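Local coordinates for protein 3-oxo-tetronate kinase (PDB 5DMH) that phosphorylates 3-oxo-tetronate with ATP, giving 3-oxo-tetronate 4-phosphate and ADP, as a member of the four-carbon acid sugar kinase family, at residues A[160-170]-A[181-189]; A[207-218]-A[238-246]. All blocks are in the same frame, centred on the assembly; numbering follows the deposited sequence.

Contact 1: A[160-170]-A[181-189]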
loop_
_atom_site.group_PDB
_atom_site.type_symbol
_atom_site.label_atom_id
_atom_site.label_comp_id
_atom_site.label_asym_id
_atom_site.label_seq_id
_atom_site.Cartn_x
_atom_site.Cartn_y
_atom_site.Cartn_z
ATOM N N GLY A 160 16.424 -12.356 8.452
ATOM C CA GLY A 160 14.990 -12.318 8.650
ATOM C C GLY A 160 14.494 -11.134 9.451
ATOM O O GLY A 160 13.287 -11.012 9.661
ATOM N N HIS A 161 15.423 -10.276 9.888
ATOM C CA HIS A 161 15.112 -9.136 10.731
ATOM C C HIS A 161 14.956 -7.886 9.847
ATOM O O HIS A 161 15.798 -7.582 9.000
ATOM C CB HIS A 161 16.223 -8.929 11.789
ATOM C CG HIS A 161 16.204 -9.942 12.898
ATOM N ND1 HIS A 161 16.449 -11.280 12.687
ATOM C CD2 HIS A 161 15.949 -9.813 14.226
ATOM C CE1 HIS A 161 16.374 -11.932 13.837
ATOM N NE2 HIS A 161 16.036 -11.075 14.778
ATOM N N LEU A 162 13.872 -7.148 10.060
ATOM C CA LEU A 162 13.590 -5.966 9.267
ATOM C C LEU A 162 14.175 -4.678 9.880
ATOM O O LEU A 162 13.956 -4.364 11.056
ATOM C CB LEU A 162 12.069 -5.834 9.086
ATOM C CG LEU A 162 11.531 -4.660 8.272
ATOM C CD1 LEU A 162 12.090 -4.587 6.873
ATOM C CD2 LEU A 162 10.030 -4.740 8.222
ATOM N N PHE A 163 14.926 -3.956 9.053
ATOM C CA PHE A 163 15.540 -2.668 9.385
ATOM C C PHE A 163 14.903 -1.529 8.586
ATOM O O PHE A 163 14.556 -1.675 7.401
ATOM C CB PHE A 163 17.065 -2.677 9.112
ATOM C CG PHE A 163 17.849 -3.568 10.056
ATOM C CD1 PHE A 163 17.897 -4.928 9.845
ATOM C CD2 PHE A 163 18.557 -3.036 11.127
ATOM C CE1 PHE A 163 18.601 -5.751 10.716
ATOM C CE2 PHE A 163 19.252 -3.858 11.993
ATOM C CZ PHE A 163 19.280 -5.204 11.776
ATOM N N VAL A 164 14.697 -0.426 9.300
ATOM C CA VAL A 164 14.323 0.854 8.731
ATOM C C VAL A 164 15.500 1.798 8.959
ATOM O O VAL A 164 15.802 2.207 10.098
ATOM C CB VAL A 164 13.041 1.404 9.436
ATOM C CG1 VAL A 164 12.672 2.763 8.903
ATOM C CG2 VAL A 164 11.897 0.428 9.265
ATOM N N GLY A 165 16.174 2.163 7.877
ATOM C CA GLY A 165 17.495 2.762 7.981
ATOM C C GLY A 165 18.381 1.851 8.804
ATOM O O GLY A 165 18.386 0.668 8.551
ATOM N N ASP A 166 19.100 2.382 9.797
ATOM C CA ASP A 166 19.887 1.552 10.698
ATOM C C ASP A 166 19.148 1.116 11.967
ATOM O O ASP A 166 19.762 0.576 12.887
ATOM C CB ASP A 166 21.182 2.251 11.132
ATOM C CG ASP A 166 22.157 2.468 10.007
ATOM O OD1 ASP A 166 22.197 1.685 9.047
ATOM O OD2 ASP A 166 22.920 3.446 10.087
ATOM N N ALA A 167 17.842 1.318 12.029
ATOM C CA ALA A 167 17.077 0.883 13.198
ATOM C C ALA A 167 16.288 -0.372 12.879
ATOM O O ALA A 167 15.757 -0.521 11.786
ATOM C CB ALA A 167 16.128 1.975 13.662
ATOM N N LEU A 168 16.213 -1.258 13.857
ATOM C CA LEU A 168 15.282 -2.383 13.819
ATOM C C LEU A 168 13.854 -1.827 13.768
ATOM O O LEU A 168 13.565 -0.717 14.287
ATOM C CB LEU A 168 15.442 -3.239 15.070
ATOM C CG LEU A 168 16.704 -4.104 15.177
ATOM C CD1 LEU A 168 16.951 -4.541 16.630
ATOM C CD2 LEU A 168 16.585 -5.268 14.255
ATOM N N LEU A 169 12.975 -2.605 13.170
ATOM C CA LEU A 169 11.575 -2.236 12.990
ATOM C C LEU A 169 10.947 -1.718 14.265
ATOM O O LEU A 169 10.197 -0.727 14.248
ATOM C CB LEU A 169 10.782 -3.452 12.509
ATOM C CG LEU A 169 9.269 -3.337 12.305
ATOM C CD1 LEU A 169 9.000 -2.350 11.172
ATOM C CD2 LEU A 169 8.657 -4.701 11.969
ATOM N N ASN A 170 11.248 -2.393 15.370
ATOM C CA ASN A 170 10.600 -2.115 16.641
ATOM C C ASN A 170 11.245 -0.965 17.425
ATOM O O ASN A 170 10.814 -0.634 18.522
ATOM C CB ASN A 170 10.560 -3.386 17.484
ATOM C CG ASN A 170 11.951 -3.877 17.848
ATOM O OD1 ASN A 170 12.836 -3.915 17.003
ATOM N ND2 ASN A 170 12.161 -4.193 19.109
ATOM N N PRO A 181 0.899 -1.961 16.038
ATOM C CA PRO A 181 2.219 -1.677 16.592
ATOM C C PRO A 181 3.119 -2.903 16.369
ATOM O O PRO A 181 2.725 -4.016 16.706
ATOM C CB PRO A 181 1.936 -1.430 18.072
ATOM C CG PRO A 181 0.645 -2.145 18.359
ATOM C CD PRO A 181 -0.131 -2.081 17.081
HETATM N N MSE A 182 4.310 -2.662 15.829
HETATM C CA MSE A 182 5.261 -3.729 15.518
HETATM C C MSE A 182 6.355 -3.714 16.557
HETATM O O MSE A 182 7.228 -2.844 16.545
HETATM C CB MSE A 182 5.814 -3.515 14.111
HETATM C CG MSE A 182 4.738 -3.262 13.092
HETATM SE SE MSE A 182 3.459 -4.772 12.951
HETATM C CE MSE A 182 4.716 -6.040 12.224
ATOM N N THR A 183 6.296 -4.666 17.480
ATOM C CA THR A 183 7.231 -4.696 18.588
ATOM C C THR A 183 8.343 -5.753 18.432
ATOM O O THR A 183 9.157 -5.918 19.329
ATOM C CB THR A 183 6.513 -4.918 19.920
ATOM O OG1 THR A 183 5.840 -6.176 19.895
ATOM C CG2 THR A 183 5.504 -3.828 20.144
ATOM N N ASP A 184 8.367 -6.431 17.290
ATOM C CA ASP A 184 9.299 -7.549 17.026
ATOM C C ASP A 184 9.844 -7.425 15.603
ATOM O O ASP A 184 9.085 -7.438 14.656
ATOM C CB ASP A 184 8.558 -8.892 17.173
ATOM C CG ASP A 184 9.496 -10.104 17.131
ATOM O OD1 ASP A 184 10.701 -9.939 16.818
ATOM O OD2 ASP A 184 9.019 -11.223 17.431
ATOM N N ALA A 185 11.164 -7.314 15.450
ATOM C CA ALA A 185 11.768 -7.127 14.135
ATOM C C ALA A 185 12.069 -8.434 13.450
ATOM O O ALA A 185 12.443 -8.447 12.282
ATOM C CB ALA A 185 13.048 -6.290 14.232
ATOM N N SER A 186 11.915 -9.531 14.173
ATOM C CA SER A 186 12.149 -10.862 13.594
ATOM C C SER A 186 10.936 -11.345 12.765
ATOM O O SER A 186 9.935 -11.839 13.298
ATOM C CB SER A 186 12.503 -11.861 14.686
ATOM O OG SER A 186 12.690 -13.146 14.114
ATOM N N LEU A 187 11.011 -11.150 11.462
ATOM C CA LEU A 187 9.885 -11.422 10.593
ATOM C C LEU A 187 9.548 -12.913 10.534
ATOM O O LEU A 187 8.411 -13.273 10.279
ATOM C CB LEU A 187 10.168 -10.919 9.183
ATOM C CG LEU A 187 10.401 -9.424 8.988
ATOM C CD1 LEU A 187 10.496 -9.069 7.494
ATOM C CD2 LEU A 187 9.296 -8.623 9.659
ATOM N N VAL A 188 10.534 -13.782 10.762
ATOM C CA VAL A 188 10.253 -15.223 10.762
ATOM C C VAL A 188 9.325 -15.551 11.920
ATOM O O VAL A 188 8.284 -16.201 11.741
ATOM C CB VAL A 188 11.542 -16.079 10.810
ATOM C CG1 VAL A 188 11.197 -17.539 11.034
ATOM C CG2 VAL A 188 12.325 -15.896 9.547
ATOM N N ARG A 189 9.651 -15.007 13.091
ATOM C CA ARG A 189 8.842 -15.210 14.299
ATOM C C ARG A 189 7.463 -14.528 14.160
ATOM O O ARG A 189 6.438 -15.128 14.460
ATOM C CB ARG A 189 9.618 -14.674 15.501
ATOM C CG ARG A 189 8.997 -14.857 16.868
ATOM C CD ARG A 189 10.066 -14.650 17.952
ATOM N NE ARG A 189 10.669 -13.319 17.881
ATOM C CZ ARG A 189 11.859 -12.981 18.390
ATOM N NH1 ARG A 189 12.613 -13.873 19.020
ATOM N NH2 ARG A 189 12.302 -11.739 18.276
HETATM O O HOH W 1 9.908 -4.208 21.379
#
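Ala185 is wedged against the hairpin 160-170: its CB lies 3.7 Å from CD2 of Leu168 and also touches CB of Leu169 and OD1 of Asn170. Its carbonyl faces Leu162, whose N donates to Ala185 O over 2.9 Å, in the carbonyl plane and nearly straight (160°). Across the same bridge Leu187 N donates to Gly160 O at 2.9 Å, with a more bent N-H...O angle of 147°. On the buried side CD1 of Leu187 lies 3.9 Å from CB of Leu162, and both leucines also lean on Ile157 of strand 155-158. Leu169 and the selenomethionine Met182 cross obliquely, CD2 of Leu169 touching CB of Met182, a side chain about 9 Å from the bound ADP. The two bonds form a single beta bridge, His161 with Ser186, which joins the segment leading into helix 187-193 to the start of the middle strand, 161-164, of the small antiparallel sheet in the sugar-binding N-terminal domain. The outer side is looser, bridged by a ring-face touch and a water. CB of Ser186 sits over one face of the His161 ring, toward its rim, while ND1 of that ring bonds to Arg159 O. At the far end, beside exposed Thr183, the water links Asn170 ND2 to Thr183 O, 2.8 Å from the latter. Segment 181-189 is firmer internally: Asp184 OD1 accepts Ser186 N in an Asx turn, and Arg189 grips the carboxylate side-on, NE 2.7 Å from OD2, which also pairs with Arg193.

Contact 2: A[207-218]-A[238-246]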
loop_
_atom_site.group_PDB
_atom_site.type_symbol
_atom_site.label_atom_id
_atom_site.label_comp_id
_atom_site.label_asym_id
_atom_site.label_seq_id
_atom_site.Cartn_x
_atom_site.Cartn_y
_atom_site.Cartn_z
ATOM N N VAL A 207 21.081 -15.420 -1.274
ATOM C CA VAL A 207 20.662 -14.375 -2.195
ATOM C C VAL A 207 21.872 -13.672 -2.803
ATOM O O VAL A 207 21.891 -13.354 -3.999
ATOM C CB VAL A 207 19.748 -13.374 -1.502
ATOM C CG1 VAL A 207 19.279 -12.330 -2.503
ATOM C CG2 VAL A 207 18.560 -14.092 -0.882
ATOM N N ALA A 208 22.910 -13.487 -1.988
ATOM C CA ALA A 208 24.110 -12.794 -2.436
ATOM C C ALA A 208 24.803 -13.528 -3.588
ATOM O O ALA A 208 25.533 -12.908 -4.351
ATOM C CB ALA A 208 25.070 -12.611 -1.280
ATOM N N ARG A 209 24.574 -14.831 -3.703
ATOM C CA ARG A 209 25.219 -15.658 -4.716
ATOM C C ARG A 209 24.554 -15.609 -6.105
ATOM O O ARG A 209 25.062 -16.188 -7.036
ATOM C CB ARG A 209 25.310 -17.092 -4.228
ATOM C CG ARG A 209 26.358 -17.328 -3.102
ATOM C CD ARG A 209 26.660 -18.810 -2.911
ATOM N NE ARG A 209 25.495 -19.650 -2.638
ATOM C CZ ARG A 209 25.035 -19.944 -1.421
ATOM N NH1 ARG A 209 25.632 -19.462 -0.334
ATOM N NH2 ARG A 209 23.960 -20.716 -1.289
ATOM N N GLY A 210 23.434 -14.900 -6.243
ATOM C CA GLY A 210 22.795 -14.733 -7.535
ATOM C C GLY A 210 21.563 -15.608 -7.727
ATOM O O GLY A 210 21.217 -16.427 -6.867
ATOM N N ALA A 211 20.913 -15.453 -8.875
ATOM C CA ALA A 211 19.600 -16.060 -9.111
ATOM C C ALA A 211 19.626 -17.592 -9.079
ATOM O O ALA A 211 18.756 -18.207 -8.497
ATOM C CB ALA A 211 19.046 -15.575 -10.453
ATOM N N HIS A 212 20.620 -18.198 -9.723
ATOM C CA HIS A 212 20.672 -19.648 -9.811
ATOM C C HIS A 212 20.814 -20.227 -8.404
ATOM O O HIS A 212 20.095 -21.171 -8.040
ATOM C CB HIS A 212 21.819 -20.092 -10.717
ATOM C CG HIS A 212 21.915 -21.575 -10.885
ATOM N ND1 HIS A 212 21.021 -22.297 -11.644
ATOM C CD2 HIS A 212 22.800 -22.469 -10.385
ATOM C CE1 HIS A 212 21.348 -23.578 -11.602
ATOM N NE2 HIS A 212 22.424 -23.708 -10.849
ATOM N N ALA A 213 21.721 -19.655 -7.603
ATOM C CA ALA A 213 21.930 -20.138 -6.237
ATOM C C ALA A 213 20.688 -19.929 -5.382
ATOM O O ALA A 213 20.355 -20.745 -4.518
ATOM C CB ALA A 213 23.109 -19.445 -5.595
ATOM N N THR A 214 19.996 -18.827 -5.620
ATOM C CA THR A 214 18.808 -18.530 -4.844
ATOM C C THR A 214 17.699 -19.527 -5.155
ATOM O O THR A 214 16.997 -19.985 -4.258
ATOM C CB THR A 214 18.351 -17.099 -5.095
ATOM O OG1 THR A 214 19.400 -16.206 -4.701
ATOM C CG2 THR A 214 17.095 -16.753 -4.287
ATOM N N ALA A 215 17.551 -19.861 -6.431
ATOM C CA ALA A 215 16.524 -20.797 -6.876
ATOM C C ALA A 215 16.823 -22.190 -6.303
ATOM O O ALA A 215 15.912 -22.930 -5.918
ATOM C CB ALA A 215 16.476 -20.833 -8.417
ATOM N N GLU A 216 18.109 -22.526 -6.224
ATOM C CA GLU A 216 18.521 -23.791 -5.638
ATOM C C GLU A 216 18.161 -23.836 -4.149
ATOM O O GLU A 216 17.702 -24.866 -3.661
ATOM C CB GLU A 216 20.022 -24.037 -5.815
ATOM C CG GLU A 216 20.423 -24.390 -7.247
ATOM C CD GLU A 216 21.929 -24.518 -7.404
ATOM O OE1 GLU A 216 22.684 -23.681 -6.839
ATOM O OE2 GLU A 216 22.351 -25.456 -8.097
ATOM N N ARG A 217 18.360 -22.717 -3.448
ATOM C CA ARG A 217 18.072 -22.656 -2.018
ATOM C C ARG A 217 16.569 -22.752 -1.775
ATOM O O ARG A 217 16.112 -23.396 -0.818
ATOM C CB ARG A 217 18.651 -21.383 -1.393
ATOM C CG ARG A 217 18.413 -21.296 0.085
ATOM C CD ARG A 217 19.040 -22.460 0.823
ATOM N NE ARG A 217 18.756 -22.391 2.247
ATOM C CZ ARG A 217 18.723 -23.453 3.049
ATOM N NH1 ARG A 217 18.994 -24.659 2.570
ATOM N NH2 ARG A 217 18.435 -23.301 4.336
ATOM N N ILE A 218 15.787 -22.158 -2.673
ATOM C CA ILE A 218 14.335 -22.290 -2.614
ATOM C C ILE A 218 13.913 -23.741 -2.778
ATOM O O ILE A 218 13.019 -24.228 -2.062
ATOM C CB ILE A 218 13.634 -21.371 -3.671
ATOM C CG1 ILE A 218 13.684 -19.930 -3.182
ATOM C CG2 ILE A 218 12.197 -21.817 -3.956
ATOM C CD1 ILE A 218 13.345 -18.936 -4.229
ATOM N N ASP A 238 19.680 -7.441 -4.593
ATOM C CA ASP A 238 19.094 -8.637 -4.018
ATOM C C ASP A 238 17.648 -8.780 -4.473
ATOM O O ASP A 238 17.207 -9.878 -4.754
ATOM C CB ASP A 238 19.158 -8.634 -2.477
ATOM C CG ASP A 238 20.515 -8.977 -1.938
ATOM O OD1 ASP A 238 21.441 -9.369 -2.718
ATOM O OD2 ASP A 238 20.668 -8.880 -0.703
ATOM N N LEU A 239 16.919 -7.668 -4.592
ATOM C CA LEU A 239 15.525 -7.733 -5.021
ATOM C C LEU A 239 15.403 -8.256 -6.461
ATOM O O LEU A 239 14.505 -9.062 -6.779
ATOM C CB LEU A 239 14.854 -6.368 -4.846
ATOM C CG LEU A 239 14.537 -5.968 -3.393
ATOM C CD1 LEU A 239 14.060 -4.543 -3.351
ATOM C CD2 LEU A 239 13.515 -6.901 -2.762
ATOM N N PHE A 240 16.312 -7.830 -7.341
ATOM C CA PHE A 240 16.286 -8.311 -8.706
ATOM C C PHE A 240 16.657 -9.796 -8.740
ATOM O O PHE A 240 16.076 -10.564 -9.514
ATOM C CB PHE A 240 17.209 -7.512 -9.624
ATOM C CG PHE A 240 16.631 -6.180 -10.048
ATOM C CD1 PHE A 240 15.751 -6.105 -11.115
ATOM C CD2 PHE A 240 16.983 -5.020 -9.389
ATOM C CE1 PHE A 240 15.224 -4.884 -11.520
ATOM C CE2 PHE A 240 16.460 -3.797 -9.790
ATOM C CZ PHE A 240 15.583 -3.739 -10.854
ATOM N N THR A 241 17.610 -10.184 -7.904
ATOM C CA THR A 241 17.987 -11.604 -7.794
ATOM C C THR A 241 16.790 -12.478 -7.364
ATOM O O THR A 241 16.549 -13.546 -7.926
ATOM C CB THR A 241 19.142 -11.778 -6.793
ATOM O OG1 THR A 241 20.303 -11.134 -7.319
ATOM C CG2 THR A 241 19.433 -13.268 -6.522
ATOM N N LEU A 242 16.057 -12.017 -6.361
ATOM C CA LEU A 242 14.899 -12.745 -5.863
ATOM C C LEU A 242 13.813 -12.856 -6.949
ATOM O O LEU A 242 13.258 -13.930 -7.178
ATOM C CB LEU A 242 14.366 -12.065 -4.591
ATOM C CG LEU A 242 15.190 -12.265 -3.303
ATOM C CD1 LEU A 242 14.810 -11.223 -2.255
ATOM C CD2 LEU A 242 14.992 -13.666 -2.762
ATOM N N GLY A 243 13.518 -11.745 -7.618
ATOM C CA GLY A 243 12.555 -11.738 -8.708
ATOM C C GLY A 243 12.870 -12.769 -9.790
ATOM O O GLY A 243 12.021 -13.561 -10.204
ATOM N N GLU A 244 14.118 -12.772 -10.244
ATOM C CA GLU A 244 14.555 -13.751 -11.224
ATOM C C GLU A 244 14.469 -15.178 -10.664
ATOM O O GLU A 244 13.996 -16.063 -11.351
ATOM C CB GLU A 244 15.971 -13.438 -11.713
ATOM C CG GLU A 244 16.420 -14.368 -12.823
ATOM C CD GLU A 244 17.827 -14.100 -13.330
ATOM O OE1 GLU A 244 18.427 -13.052 -13.016
ATOM O OE2 GLU A 244 18.336 -14.972 -14.047
ATOM N N ALA A 245 14.917 -15.405 -9.430
ATOM C CA ALA A 245 14.864 -16.748 -8.838
ATOM C C ALA A 245 13.438 -17.276 -8.706
ATOM O O ALA A 245 13.200 -18.496 -8.772
ATOM C CB ALA A 245 15.535 -16.762 -7.510
ATOM N N CYS A 246 12.493 -16.355 -8.542
ATOM C CA CYS A 246 11.085 -16.699 -8.378
ATOM C C CYS A 246 10.262 -16.638 -9.670
ATOM O O CYS A 246 9.046 -16.632 -9.608
ATOM C CB CYS A 246 10.442 -15.788 -7.323
ATOM S SG CYS A 246 11.102 -15.997 -5.649
HETATM O O HOH W 2 21.827 -10.667 -5.111
#
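Asp238 opens the second segment by laying its carboxylate against Val207, with CG of Asp238 3.6 Å from CG1 of Val207. Its OD2 accepts from Val234 N, while OD1 takes a hydrogen from a water at 2.7 Å; the same water donates to Val207 O and accepts from Thr241 OG1. With OG1 beside the backbone N (chi1 -66°) and CG2 anti to it, Thr241 points its methyl at the type I turn 207-210. There CG2 lies 3.4 Å from C of Gly210 and 3.5 Å from OG1 of Thr214, while the Thr241 hydroxyl bonds back to Ala237 O. Thr214 OG1 in turn donates to Gly210 O, from above the carbonyl plane; that oxygen also receives Thr214 N, so two bonds hold the helix start. Helices 211-218 and 238-245 cross here at -58° with axes 8.3 Å apart, an approach to which the small Gly210, Ala211 and Ala245 probably contribute, with side chains resting on strands 199-202 and 144-147 of the N-terminal domain. Leu242 crosses the side chains of Val207 and Thr214 at about a right angle, its CD2 touching a CG2 of each, and also touches Leu202. Glu244, exposed, lays its extended chain beside Ala211, CD 3.5 Å from CB, and its OE1 forms a salt bridge with Arg268. Ala245 CB packs against both Ala211 O and CG2 of Thr214, 3.6 Å from the latter. Last, SG of Cys246 touches CD1 of Ile218.

Following the chain from the N terminus, contact 1 comes first: the hairpin 160-170 runs out, a ten-residue connection, irregular after a short 3-10 turn, follows, and 181-189 returns to close the loop as helix 187-193 begins. Strand 199-202 then leads to contact 2, whose loop is closed after helix 211-223 and strand 228-231 by helix 236-245. The loops are in series, neither nested nor crossed, with centres 22 Å apart and no touch. Contact 1 ties the small antiparallel sheet to the segment near the nucleotide; contact 2 joins two helices at the edge of the same domain, away from the annotated sites.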